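Local atomic coordinates of DnaJ homolog subfamily C member 27-A (Xenopus laevis, PDB entry 6JMG), a protein that binds GTP as a small GTPase of the Rab family that also carries a DnaJ domain, and may take part in regulating the MEK/ERK pathway. Residues I199-K203 / E204-S208. Sequence-based numbering, arbitrary orientation.
Sequences IGFTK and EQADS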
ATOM      1  N   ILE A 199      -5.176  -2.268  17.918  1.00192.29           N
ATOM      2  CA  ILE A 199      -4.986  -3.683  18.228  1.00180.19           C
ATOM      3  C   ILE A 199      -6.339  -4.391  18.329  1.00172.52           C
ATOM      4  O   ILE A 199      -6.412  -5.577  18.668  1.00177.47           O
ATOM      5  CB  ILE A 199      -4.123  -3.830  19.514  1.00171.90           C
ATOM      6  CG1 ILE A 199      -3.863  -5.299  19.889  1.00165.01           C
ATOM      7  CG2 ILE A 199      -4.768  -3.064  20.677  1.00171.38           C
ATOM      8  CD1 ILE A 199      -2.504  -5.585  20.487  1.00158.49           C
ATOM      9  N   GLY A 200      -7.416  -3.691  17.989  1.00155.69           N
ATOM     10  CA  GLY A 200      -8.694  -4.330  17.796  1.00136.35           C
ATOM     11  C   GLY A 200      -8.662  -5.208  16.556  1.00115.55           C
ATOM     12  O   GLY A 200      -7.617  -5.517  15.977  1.00108.17           O
ATOM     13  N   PHE A 201      -9.852  -5.611  16.141  1.00 92.98           N
ATOM     14  CA  PHE A 201      -9.933  -6.598  15.085  1.00 84.52           C
ATOM     15  C   PHE A 201     -11.297  -6.486  14.434  1.00 74.61           C
ATOM     16  O   PHE A 201     -12.269  -6.104  15.077  1.00 79.43           O
ATOM     17  CB  PHE A 201      -9.683  -8.011  15.627  1.00 83.75           C
ATOM     18  CG  PHE A 201     -10.451  -8.318  16.872  1.00 79.66           C
ATOM     19  CD1 PHE A 201     -11.785  -8.696  16.799  1.00 74.34           C
ATOM     20  CD2 PHE A 201      -9.846  -8.215  18.116  1.00 77.12           C
ATOM     21  CE1 PHE A 201     -12.497  -8.963  17.948  1.00 72.77           C
ATOM     22  CE2 PHE A 201     -10.548  -8.486  19.272  1.00 62.36           C
ATOM     23  CZ  PHE A 201     -11.875  -8.856  19.191  1.00 69.38           C
ATOM     24  N   THR A 202     -11.336  -6.790  13.146  1.00 73.21           N
ATOM     25  CA  THR A 202     -12.574  -6.877  12.386  1.00 80.99           C
ATOM     26  C   THR A 202     -13.604  -7.777  13.060  1.00 79.46           C
ATOM     27  O   THR A 202     -13.278  -8.657  13.864  1.00 80.94           O
ATOM     28  CB  THR A 202     -12.264  -7.383  10.980  1.00 97.34           C
ATOM     29  OG1 THR A 202     -11.180  -6.607  10.460  1.00109.86           O
ATOM     30  CG2 THR A 202     -13.460  -7.168  10.072  1.00101.17           C
ATOM     31  N   LYS A 203     -14.873  -7.502  12.745  1.00 83.41           N
ATOM     32  CA  LYS A 203     -15.959  -8.426  13.043  1.00 84.75           C
ATOM     33  C   LYS A 203     -15.887  -9.700  12.204  1.00 87.59           C
ATOM     34  O   LYS A 203     -16.122 -10.798  12.725  1.00 78.77           O
ATOM     35  CB  LYS A 203     -17.303  -7.736  12.806  1.00 87.59           C
ATOM     36  CG  LYS A 203     -18.495  -8.579  13.228  1.00102.33           C
ATOM     37  CD  LYS A 203     -19.632  -8.553  12.211  1.00101.05           C
ATOM     38  CE  LYS A 203     -20.894  -9.189  12.793  1.00 96.08           C
ATOM     39  NZ  LYS A 203     -21.694  -9.896  11.758  1.00 90.89           N
ATOM     40  N   GLU A 204     -15.621  -9.581  10.892  1.00 90.28           N
ATOM     41  CA  GLU A 204     -15.547 -10.795  10.081  1.00 87.89           C
ATOM     42  C   GLU A 204     -14.378 -11.652  10.525  1.00 83.31           C
ATOM     43  O   GLU A 204     -14.447 -12.888  10.448  1.00 83.11           O
ATOM     44  CB  GLU A 204     -15.472 -10.479   8.579  1.00 86.26           C
ATOM     45  CG  GLU A 204     -14.272  -9.692   8.105  1.00 99.93           C
ATOM     46  CD  GLU A 204     -13.890  -9.951   6.642  1.00105.35           C
ATOM     47  OE1 GLU A 204     -14.460 -10.876   6.014  1.00100.36           O
ATOM     48  OE2 GLU A 204     -13.007  -9.221   6.130  1.00106.31           O
ATOM     49  N   GLN A 205     -13.316 -11.012  11.030  1.00 73.47           N
ATOM     50  CA  GLN A 205     -12.232 -11.753  11.667  1.00 69.35           C
ATOM     51  C   GLN A 205     -12.755 -12.584  12.832  1.00 68.71           C
ATOM     52  O   GLN A 205     -12.520 -13.801  12.906  1.00 66.64           O
ATOM     53  CB  GLN A 205     -11.139 -10.785  12.132  1.00 64.84           C
ATOM     54  CG  GLN A 205     -10.118 -10.439  11.034  1.00 66.57           C
ATOM     55  CD  GLN A 205      -9.108  -9.373  11.452  1.00 74.24           C
ATOM     56  OE1 GLN A 205      -9.251  -8.732  12.491  1.00 80.74           O
ATOM     57  NE2 GLN A 205      -8.068  -9.199  10.648  1.00 79.05           N
ATOM     58  N   ALA A 206     -13.540 -11.960  13.711  1.00 74.14           N
ATOM     59  CA  ALA A 206     -14.052 -12.664  14.885  1.00 66.28           C
ATOM     60  C   ALA A 206     -15.036 -13.764  14.500  1.00 64.40           C
ATOM     61  O   ALA A 206     -15.074 -14.826  15.134  1.00 67.36           O
ATOM     62  CB  ALA A 206     -14.696 -11.661  15.828  1.00 65.67           C
ATOM     63  N   ASP A 207     -15.858 -13.522  13.482  1.00 70.75           N
ATOM     64  CA  ASP A 207     -16.774 -14.563  13.031  1.00 70.07           C
ATOM     65  C   ASP A 207     -16.006 -15.727  12.435  1.00 67.64           C
ATOM     66  O   ASP A 207     -16.353 -16.890  12.673  1.00 75.96           O
ATOM     67  CB  ASP A 207     -17.777 -14.004  12.020  1.00 84.64           C
ATOM     68  CG  ASP A 207     -18.812 -13.090  12.661  1.00 99.79           C
ATOM     69  OD1 ASP A 207     -18.938 -13.102  13.910  1.00102.15           O
ATOM     70  OD2 ASP A 207     -19.490 -12.355  11.905  1.00 99.82           O
ATOM     71  N   SER A 208     -14.935 -15.437  11.682  1.00 62.51           N
ATOM     72  CA  SER A 208     -14.247 -16.522  10.997  1.00 66.75           C
ATOM     73  C   SER A 208     -13.516 -17.405  11.988  1.00 63.67           C
ATOM     74  O   SER A 208     -13.570 -18.638  11.887  1.00 62.08           O
ATOM     75  CB  SER A 208     -13.247 -15.959   9.976  1.00 74.35           C
ATOM     76  OG  SER A 208     -13.806 -15.828   8.669  1.00 89.93           O
TER
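Gln205 reaches back from the first turn of helix 203-213 and accepts a hydrogen bond from the backbone amide of Thr202, with Thr202 N 2.9 Å from Gln205 OE1. Its extended chain crosses the Thr202 side chain at about a right angle, and with CG beside the backbone N (chi1 -85°) it runs toward the start of the helix. The amide lies above the carbonyl plane of Gln205, 46° out of it, and the N-H...O angle is a bent 132°. Gln205 NE2 makes a weak hydrogen bond to Leu243 O, at the end of helix 230-244. A leucine here would probably leave the Thr202 amide without this acceptor and remove the weak link to Leu243. Thr202 CG2 lies alongside Glu204 CG, the two side chains pointing the same way, whereas Phe201 meets the methyl of Ala206 obliquely, CE1 to CB 4.1 Å. Lys203 NZ makes a salt bridge to Asp207 OD2 at 3.3 Å, its hydrogen bond weak, while Asp207 OD1 pairs with Arg210. Thr202 occupies the N-cap without a capping bond from its own side chain, so Gln205 supplies one half of a capping box, at the surface where the loop after helix 171-187 enters helix 203-213.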